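Long-range contact in putative acyl-CoA dehydrogenase (Burkholderia xenovorans, PDB 5JSC), which is a putative flavoprotein of the acyl-CoA dehydrogenase family and carries bound flavin-adenine dinucleotide in the crystal: residues Met307-Ala321 and Ala335-Val349. Residues are numbered along the deposited sequence; the frame is centred on the assembly and turned at random.
Sequences MALTIDSSALLVYRA and AAMAKWHASEGAQQV. With SO4 (sulfate ion), chain P.
His341 is the knob of this contact: in the conformer described here, one of two deposited for both His341 and Ser313, its imidazole drops into a hole formed by Thr310, Ser313, Ser314 and Leu317, where two antiparallel helices of the C-terminal helical domain of the acyl-CoA dehydrogenase fold pack side by side. Their axes come within 8.4 Å at a crossing angle of -156°. With CG anti to the backbone N (chi1 -173°), the ring reaches across to the opposing helix. Leu317 CD1 lies over one face, toward the rim, in a CH-pi contact 3.8 Å from the ring centroid. At the edge, His341 ND1 donates in the ring plane to Ser314 OG at 3.0 Å. That hydroxyl in turn donates to Thr310 O, one turn back, so one oxygen links the ring to the helix backbone.

To both sides of the histidine, small residues make the hollows. Gly345 leaves one for the Thr310 methyl, whose CG2 sits 3.5 Å from Gly345 CA; Ala342 meets Ser314, and Ala338 tucks against the backbone of Leu317 and Val318. At one end Val349 wedges between Met307, Thr310 and Ile311: CG1 faces Met307 and Ile311, CG2 the Thr310 methyl. At the other, Met337 SD lies near the plane of the Arg320 guanidinium, at its edge, while Arg320 NH2 forms a salt bridge with Asp312 of a neighbouring subunit.

A sulfate, probably from the crystallisation liquor, accepts a weak hydrogen bond from His341 NE2 (to O2, 3.3 Å) and is also hydrogen-bonded to His341 NE2 of that neighbouring subunit. Nearby, one water donates to both Thr310 OG1 and Gln348 OE1, the latter at 2.8 Å.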
ATOM      1  N   MET C 307      10.406   5.803  -6.494  1.00  8.77           N
ATOM      2  CA  MET C 307      10.337   7.259  -6.586  1.00  9.43           C
ATOM      3  C   MET C 307      10.266   7.691  -8.043  1.00  9.44           C
ATOM      4  O   MET C 307       9.413   8.500  -8.427  1.00 10.33           O
ATOM      5  CB  MET C 307      11.543   7.890  -5.889  1.00 10.32           C
ATOM      6  CG  MET C 307      11.541   7.669  -4.373  1.00 10.36           C
ATOM      7  SD  MET C 307      13.146   7.967  -3.606  1.00 13.58           S
ATOM      8  CE  MET C 307      13.260   9.740  -3.810  1.00 15.02           C
ATOM      9  N   ALA C 308      11.140   7.123  -8.878  1.00  8.43           N
ATOM     10  CA  ALA C 308      11.180   7.485 -10.292  1.00  8.66           C
ATOM     11  C   ALA C 308       9.920   7.040 -11.026  1.00  9.13           C
ATOM     12  O   ALA C 308       9.422   7.754 -11.909  1.00 10.16           O
ATOM     13  CB  ALA C 308      12.420   6.875 -10.940  1.00  9.91           C
ATOM     14  N   LEU C 309       9.403   5.857 -10.692  1.00  8.92           N
ATOM     15  CA  LEU C 309       8.165   5.380 -11.306  1.00  8.34           C
ATOM     16  C   LEU C 309       7.004   6.313 -10.983  1.00  9.64           C
ATOM     17  O   LEU C 309       6.230   6.703 -11.869  1.00  9.82           O
ATOM     18  CB  LEU C 309       7.870   3.960 -10.819  1.00  9.07           C
ATOM     19  CG  LEU C 309       6.578   3.331 -11.357  1.00 10.81           C
ATOM     20  CD1 LEU C 309       6.627   3.259 -12.883  1.00 12.48           C
ATOM     21  CD2 LEU C 309       6.356   1.945 -10.744  1.00 11.72           C
ATOM     22  N   THR C 310       6.876   6.686  -9.710  1.00  9.22           N
ATOM     23  CA  THR C 310       5.817   7.607  -9.310  1.00  8.68           C
ATOM     24  C   THR C 310       5.953   8.941 -10.028  1.00  8.70           C
ATOM     25  O   THR C 310       4.952   9.515 -10.480  1.00 10.15           O
ATOM     26  CB  THR C 310       5.840   7.784  -7.792  1.00  9.80           C
ATOM     27  OG1 THR C 310       5.443   6.546  -7.197  1.00 11.18           O
ATOM     28  CG2 THR C 310       4.887   8.880  -7.356  1.00 11.68           C
ATOM     29  N   ILE C 311       7.185   9.435 -10.176  1.00  8.88           N
ATOM     30  CA  ILE C 311       7.402  10.695 -10.883  1.00  8.94           C
ATOM     31  C   ILE C 311       6.983  10.582 -12.344  1.00  9.77           C
ATOM     32  O   ILE C 311       6.316  11.481 -12.881  1.00 10.05           O
ATOM     33  CB  ILE C 311       8.867  11.142 -10.733  1.00  8.67           C
ATOM     34  CG1 ILE C 311       9.059  11.757  -9.346  1.00 10.17           C
ATOM     35  CG2 ILE C 311       9.269  12.143 -11.849  1.00 10.74           C
ATOM     36  CD1 ILE C 311      10.505  11.928  -8.948  1.00 11.13           C
ATOM     37  N   ASP C 312       7.356   9.490 -13.015  1.00  9.45           N
ATOM     38  CA  ASP C 312       7.003   9.384 -14.433  1.00  9.92           C
ATOM     39  C   ASP C 312       5.503   9.201 -14.619  1.00 10.59           C
ATOM     40  O   ASP C 312       4.913   9.795 -15.527  1.00 11.27           O
ATOM     41  CB  ASP C 312       7.778   8.249 -15.104  1.00 10.67           C
ATOM     42  CG  ASP C 312       9.146   8.692 -15.581  1.00 13.62           C
ATOM     43  OD1 ASP C 312       9.607   9.779 -15.150  1.00 14.74           O
ATOM     44  OD2 ASP C 312       9.765   7.954 -16.381  1.00 16.18           O
ATOM     45  N   SER C 313       4.854   8.397 -13.772  1.00 10.36           N
ATOM     46  CA  SER C 313       3.410   8.263 -13.916  0.68 10.56           C
ATOM     47  C   SER C 313       2.716   9.584 -13.604  1.00 10.07           C
ATOM     48  O   SER C 313       1.763   9.958 -14.300  1.00 10.96           O
ATOM     49  CB  SER C 313       2.875   7.123 -13.041  0.68 12.18           C
ATOM     50  OG  SER C 313       3.217   7.284 -11.685  0.68 11.87           O
ATOM     51  N   SER C 314       3.200  10.321 -12.597  1.00  9.38           N
ATOM     52  CA  SER C 314       2.638  11.640 -12.307  1.00 10.27           C
ATOM     53  C   SER C 314       2.826  12.579 -13.488  1.00  9.48           C
ATOM     54  O   SER C 314       1.885  13.258 -13.914  1.00 10.74           O
ATOM     55  CB  SER C 314       3.281  12.237 -11.057  1.00 11.09           C
ATOM     56  OG  SER C 314       2.962  11.472  -9.908  1.00 11.74           O
ATOM     57  N   ALA C 315       4.043  12.631 -14.032  1.00  9.44           N
ATOM     58  CA  ALA C 315       4.314  13.551 -15.129  1.00  8.94           C
ATOM     59  C   ALA C 315       3.459  13.228 -16.349  1.00  9.39           C
ATOM     60  O   ALA C 315       2.929  14.139 -17.000  1.00  9.41           O
ATOM     61  CB  ALA C 315       5.800  13.514 -15.486  1.00 10.74           C
ATOM     62  N   LEU C 316       3.323  11.941 -16.682  1.00  9.36           N
ATOM     63  CA  LEU C 316       2.479  11.553 -17.808  1.00  8.98           C
ATOM     64  C   LEU C 316       1.031  11.969 -17.580  1.00  9.21           C
ATOM     65  O   LEU C 316       0.377  12.485 -18.497  1.00  9.43           O
ATOM     66  CB  LEU C 316       2.589  10.047 -18.048  1.00  9.67           C
ATOM     67  CG  LEU C 316       3.923   9.633 -18.706  1.00  9.82           C
ATOM     68  CD1 LEU C 316       4.232   8.140 -18.486  1.00 11.29           C
ATOM     69  CD2 LEU C 316       3.908   9.970 -20.208  1.00 11.74           C
ATOM     70  N   LEU C 317       0.513  11.775 -16.356  1.00  9.11           N
ATOM     71  CA  LEU C 317      -0.857  12.205 -16.067  1.00  9.30           C
ATOM     72  C   LEU C 317      -1.005  13.722 -16.123  1.00  9.74           C
ATOM     73  O   LEU C 317      -2.023  14.227 -16.623  1.00 10.33           O
ATOM     74  CB  LEU C 317      -1.296  11.679 -14.705  1.00  9.10           C
ATOM     75  CG  LEU C 317      -1.529  10.175 -14.627  1.00  9.73           C
ATOM     76  CD1 LEU C 317      -1.615   9.772 -13.158  1.00 12.83           C
ATOM     77  CD2 LEU C 317      -2.806   9.791 -15.344  1.00 10.36           C
ATOM     78  N   VAL C 318      -0.021  14.465 -15.599  1.00  9.51           N
ATOM     79  CA  VAL C 318      -0.069  15.927 -15.650  1.00  9.89           C
ATOM     80  C   VAL C 318      -0.163  16.402 -17.089  1.00 10.06           C
ATOM     81  O   VAL C 318      -1.048  17.190 -17.448  1.00 10.14           O
ATOM     82  CB  VAL C 318       1.165  16.538 -14.959  1.00  9.13           C
ATOM     83  CG1 VAL C 318       1.270  18.035 -15.272  1.00 10.75           C
ATOM     84  CG2 VAL C 318       1.108  16.306 -13.461  1.00  9.91           C
ATOM     85  N   TYR C 319       0.753  15.936 -17.936  1.00  9.62           N
ATOM     86  CA  TYR C 319       0.827  16.505 -19.272  1.00 10.13           C
ATOM     87  C   TYR C 319      -0.153  15.859 -20.239  1.00 10.58           C
ATOM     88  O   TYR C 319      -0.513  16.497 -21.229  1.00 10.89           O
ATOM     89  CB  TYR C 319       2.289  16.482 -19.749  1.00 10.00           C
ATOM     90  CG  TYR C 319       3.039  17.483 -18.893  1.00  9.06           C
ATOM     91  CD1 TYR C 319       2.841  18.852 -19.071  1.00 10.85           C
ATOM     92  CD2 TYR C 319       3.865  17.075 -17.843  1.00 10.92           C
ATOM     93  CE1 TYR C 319       3.471  19.787 -18.256  1.00 11.28           C
ATOM     94  CE2 TYR C 319       4.493  18.005 -17.023  1.00 11.61           C
ATOM     95  CZ  TYR C 319       4.291  19.365 -17.233  1.00 10.94           C
ATOM     96  OH  TYR C 319       4.891  20.306 -16.430  1.00 12.03           O
ATOM     97  N   ARG C 320      -0.676  14.665 -19.937  1.00 10.07           N
ATOM     98  CA  ARG C 320      -1.855  14.198 -20.662  1.00 10.00           C
ATOM     99  C   ARG C 320      -3.021  15.147 -20.434  1.00 10.42           C
ATOM    100  O   ARG C 320      -3.685  15.571 -21.383  1.00 11.33           O
ATOM    101  CB  ARG C 320      -2.228  12.770 -20.234  1.00 10.05           C
ATOM    102  CG  ARG C 320      -3.426  12.160 -20.985  1.00 11.14           C
ATOM    103  CD  ARG C 320      -4.793  12.556 -20.396  1.00 13.04           C
ATOM    104  NE  ARG C 320      -4.972  12.050 -19.033  1.00 12.38           N
ATOM    105  CZ  ARG C 320      -5.537  10.881 -18.742  1.00 13.57           C
ATOM    106  NH1 ARG C 320      -5.996  10.096 -19.707  1.00 15.34           N
ATOM    107  NH2 ARG C 320      -5.646  10.493 -17.477  1.00 12.45           N
ATOM    108  N   ALA C 321      -3.283  15.493 -19.170  1.00 10.33           N
ATOM    109  CA  ALA C 321      -4.385  16.404 -18.873  1.00 10.03           C
ATOM    110  C   ALA C 321      -4.149  17.781 -19.479  1.00 10.21           C
ATOM    111  O   ALA C 321      -5.076  18.386 -20.038  1.00 10.86           O
ATOM    112  CB  ALA C 321      -4.591  16.517 -17.360  1.00 11.03           C
ATOM    113  N   ALA C 335      -7.913  16.099 -15.052  1.00 12.29           N
ATOM    114  CA  ALA C 335      -7.282  17.002 -14.093  1.00 12.06           C
ATOM    115  C   ALA C 335      -7.391  16.461 -12.677  1.00 11.84           C
ATOM    116  O   ALA C 335      -6.434  16.550 -11.901  1.00 11.92           O
ATOM    117  CB  ALA C 335      -7.914  18.399 -14.175  1.00 13.47           C
ATOM    118  N   ALA C 336      -8.559  15.917 -12.318  1.00 13.02           N
ATOM    119  CA  ALA C 336      -8.717  15.319 -10.996  1.00 11.99           C
ATOM    120  C   ALA C 336      -7.748  14.160 -10.807  1.00 11.39           C
ATOM    121  O   ALA C 336      -7.103  14.042  -9.753  1.00 11.98           O
ATOM    122  CB  ALA C 336     -10.161  14.844 -10.799  1.00 13.64           C
ATOM    123  N   MET C 337      -7.634  13.294 -11.821  1.00 12.31           N
ATOM    124  CA  MET C 337      -6.690  12.178 -11.751  1.00 12.31           C
ATOM    125  C   MET C 337      -5.267  12.672 -11.535  1.00 10.07           C
ATOM    126  O   MET C 337      -4.525  12.130 -10.706  1.00 11.72           O
ATOM    127  CB  MET C 337      -6.734  11.363 -13.037  1.00 15.14           C
ATOM    128  CG  MET C 337      -7.663  10.219 -13.074  1.00 20.95           C
ATOM    129  SD  MET C 337      -7.123   9.191 -14.463  1.00 25.57           S
ATOM    130  CE  MET C 337      -8.486   8.023 -14.452  1.00 24.18           C
ATOM    131  N   ALA C 338      -4.852  13.676 -12.311  1.00  9.87           N
ATOM    132  CA  ALA C 338      -3.487  14.180 -12.214  1.00  9.64           C
ATOM    133  C   ALA C 338      -3.228  14.793 -10.848  1.00  9.95           C
ATOM    134  O   ALA C 338      -2.187  14.541 -10.234  1.00 11.02           O
ATOM    135  CB  ALA C 338      -3.233  15.206 -13.314  1.00 11.07           C
ATOM    136  N   LYS C 339      -4.165  15.624 -10.367  1.00  9.86           N
ATOM    137  CA  LYS C 339      -3.981  16.302  -9.087  1.00  9.39           C
ATOM    138  C   LYS C 339      -3.894  15.286  -7.954  1.00  9.77           C
ATOM    139  O   LYS C 339      -3.008  15.362  -7.097  1.00  9.90           O
ATOM    140  CB  LYS C 339      -5.133  17.294  -8.870  1.00  9.92           C
ATOM    141  CG  LYS C 339      -4.906  18.353  -7.783  1.00 12.50           C
ATOM    142  CD  LYS C 339      -5.316  17.875  -6.402  1.00 13.26           C
ATOM    143  CE  LYS C 339      -5.139  18.971  -5.360  1.00 13.77           C
ATOM    144  NZ  LYS C 339      -5.543  18.517  -3.981  1.00 13.13           N
ATOM    145  N   TRP C 340      -4.811  14.325  -7.950  1.00  9.29           N
ATOM    146  CA  TRP C 340      -4.798  13.235  -6.980  1.00  9.23           C
ATOM    147  C   TRP C 340      -3.476  12.478  -7.010  1.00  9.52           C
ATOM    148  O   TRP C 340      -2.775  12.373  -5.992  1.00  9.87           O
ATOM    149  CB  TRP C 340      -5.988  12.322  -7.301  1.00 10.35           C
ATOM    150  CG  TRP C 340      -6.037  10.941  -6.706  1.00  9.22           C
ATOM    151  CD1 TRP C 340      -5.313  10.437  -5.662  1.00 10.56           C
ATOM    152  CD2 TRP C 340      -6.899   9.891  -7.142  1.00  9.17           C
ATOM    153  NE1 TRP C 340      -5.674   9.122  -5.432  1.00 12.09           N
ATOM    154  CE2 TRP C 340      -6.651   8.774  -6.331  1.00 11.07           C
ATOM    155  CE3 TRP C 340      -7.869   9.791  -8.153  1.00 11.92           C
ATOM    156  CZ2 TRP C 340      -7.317   7.567  -6.510  1.00 12.08           C
ATOM    157  CZ3 TRP C 340      -8.526   8.589  -8.326  1.00 12.77           C
ATOM    158  CH2 TRP C 340      -8.256   7.496  -7.502  1.00 12.74           C
ATOM    159  N   HIS C 341      -3.110  11.936  -8.172  1.00  9.53           N
ATOM    160  CA  HIS C 341      -1.945  11.053  -8.253  0.57  8.78           C
ATOM    161  C   HIS C 341      -0.653  11.804  -7.955  1.00  7.70           C
ATOM    162  O   HIS C 341       0.225  11.308  -7.233  1.00  9.46           O
ATOM    163  CB  HIS C 341      -1.885  10.425  -9.646  0.57  9.83           C
ATOM    164  CG  HIS C 341      -0.825   9.381  -9.804  0.57 10.35           C
ATOM    165  ND1 HIS C 341       0.514   9.685  -9.936  0.57 10.98           N
ATOM    166  CD2 HIS C 341      -0.918   8.034  -9.896  0.57 11.66           C
ATOM    167  CE1 HIS C 341       1.202   8.566 -10.069  0.57 11.31           C
ATOM    168  NE2 HIS C 341       0.357   7.550 -10.054  0.57 12.17           N
ATOM    169  N   ALA C 342      -0.499  12.993  -8.531  1.00  8.31           N
ATOM    170  CA  ALA C 342       0.777  13.684  -8.364  1.00  8.81           C
ATOM    171  C   ALA C 342       0.965  14.172  -6.933  1.00  8.31           C
ATOM    172  O   ALA C 342       2.084  14.158  -6.416  1.00  9.92           O
ATOM    173  CB  ALA C 342       0.885  14.839  -9.361  1.00 11.16           C
ATOM    174  N   SER C 343      -0.107  14.619  -6.269  1.00  8.15           N
ATOM    175  CA  SER C 343       0.059  15.109  -4.901  1.00  8.04           C
ATOM    176  C   SER C 343       0.278  13.956  -3.931  1.00  8.63           C
ATOM    177  O   SER C 343       1.165  14.026  -3.066  1.00  9.50           O
ATOM    178  CB  SER C 343      -1.149  15.953  -4.476  1.00  9.83           C
ATOM    179  OG  SER C 343      -2.351  15.197  -4.498  1.00 10.49           O
ATOM    180  N   GLU C 344      -0.504  12.878  -4.069  1.00  7.79           N
ATOM    181  CA  GLU C 344      -0.293  11.717  -3.208  1.00  9.10           C
ATOM    182  C   GLU C 344       1.050  11.070  -3.491  1.00  8.46           C
ATOM    183  O   GLU C 344       1.752  10.644  -2.563  1.00  9.72           O
ATOM    184  CB  GLU C 344      -1.411  10.694  -3.392  1.00  8.92           C
ATOM    185  CG  GLU C 344      -2.779  11.147  -2.889  1.00  9.51           C
ATOM    186  CD  GLU C 344      -2.855  11.252  -1.375  1.00 12.10           C
ATOM    187  OE1 GLU C 344      -3.578  12.141  -0.880  1.00 12.52           O
ATOM    188  OE2 GLU C 344      -2.199  10.441  -0.673  1.00 14.83           O
ATOM    189  N   GLY C 345       1.423  10.999  -4.770  1.00  9.00           N
ATOM    190  CA  GLY C 345       2.699  10.409  -5.127  1.00  9.03           C
ATOM    191  C   GLY C 345       3.874  11.238  -4.647  1.00  9.52           C
ATOM    192  O   GLY C 345       4.863  10.693  -4.146  1.00  9.33           O
ATOM    193  N   ALA C 346       3.788  12.566  -4.786  1.00  9.01           N
ATOM    194  CA  ALA C 346       4.884  13.417  -4.335  1.00  8.50           C
ATOM    195  C   ALA C 346       5.100  13.281  -2.838  1.00  7.98           C
ATOM    196  O   ALA C 346       6.242  13.301  -2.367  1.00  9.13           O
ATOM    197  CB  ALA C 346       4.621  14.876  -4.691  1.00  9.22           C
ATOM    198  N   GLN C 347       4.019  13.121  -2.071  1.00  8.25           N
ATOM    199  CA  GLN C 347       4.165  12.868  -0.639  1.00  8.45           C
ATOM    200  C   GLN C 347       5.038  11.648  -0.404  1.00  8.52           C
ATOM    201  O   GLN C 347       5.948  11.673   0.433  1.00  8.86           O
ATOM    202  CB  GLN C 347       2.786  12.672  -0.002  1.00  8.42           C
ATOM    203  CG  GLN C 347       2.833  12.383   1.512  1.00  9.13           C
ATOM    204  CD  GLN C 347       2.899  13.647   2.349  1.00 10.09           C
ATOM    205  OE1 GLN C 347       2.117  14.580   2.148  1.00 10.26           O
ATOM    206  NE2 GLN C 347       3.852  13.698   3.288  1.00 10.50           N
ATOM    207  N   GLN C 348       4.774  10.571  -1.150  1.00  8.38           N
ATOM    208  CA  GLN C 348       5.534   9.336  -0.984  1.00  8.17           C
ATOM    209  C   GLN C 348       6.984   9.515  -1.398  1.00  9.48           C
ATOM    210  O   GLN C 348       7.888   8.990  -0.739  1.00 10.57           O
ATOM    211  CB  GLN C 348       4.892   8.218  -1.803  1.00  8.81           C
ATOM    212  CG  GLN C 348       3.506   7.852  -1.328  1.00 11.24           C
ATOM    213  CD  GLN C 348       2.816   6.912  -2.290  1.00 17.79           C
ATOM    214  OE1 GLN C 348       3.175   6.837  -3.470  1.00 19.00           O
ATOM    215  NE2 GLN C 348       1.824   6.183  -1.793  1.00 22.86           N
ATOM    216  N   VAL C 349       7.220  10.208  -2.518  1.00  9.02           N
ATOM    217  CA  VAL C 349       8.585  10.428  -2.995  1.00  9.84           C
ATOM    218  C   VAL C 349       9.375  11.233  -1.976  1.00  8.59           C
ATOM    219  O   VAL C 349      10.521  10.904  -1.640  1.00  8.83           O
ATOM    220  CB  VAL C 349       8.555  11.138  -4.359  1.00  9.20           C
ATOM    221  CG1 VAL C 349       9.971  11.509  -4.801  1.00 10.10           C
ATOM    222  CG2 VAL C 349       7.882  10.228  -5.383  1.00 10.90           C
TER
HETATM  223  S   SO4 P 504       2.892   4.726  -9.163  0.81 33.84           S
HETATM  224  O1  SO4 P 504       3.522   5.191 -10.400  0.81 34.99           O
HETATM  225  O2  SO4 P 504       1.468   4.495  -9.403  0.81 36.00           O
HETATM  226  O3  SO4 P 504       3.048   5.747  -8.117  0.81 29.98           O
HETATM  227  O4  SO4 P 504       3.520   3.461  -8.775  0.81 30.99           O
HETATM  228  O   HOH W   1       5.769   6.294  -4.511  1.00 14.47           O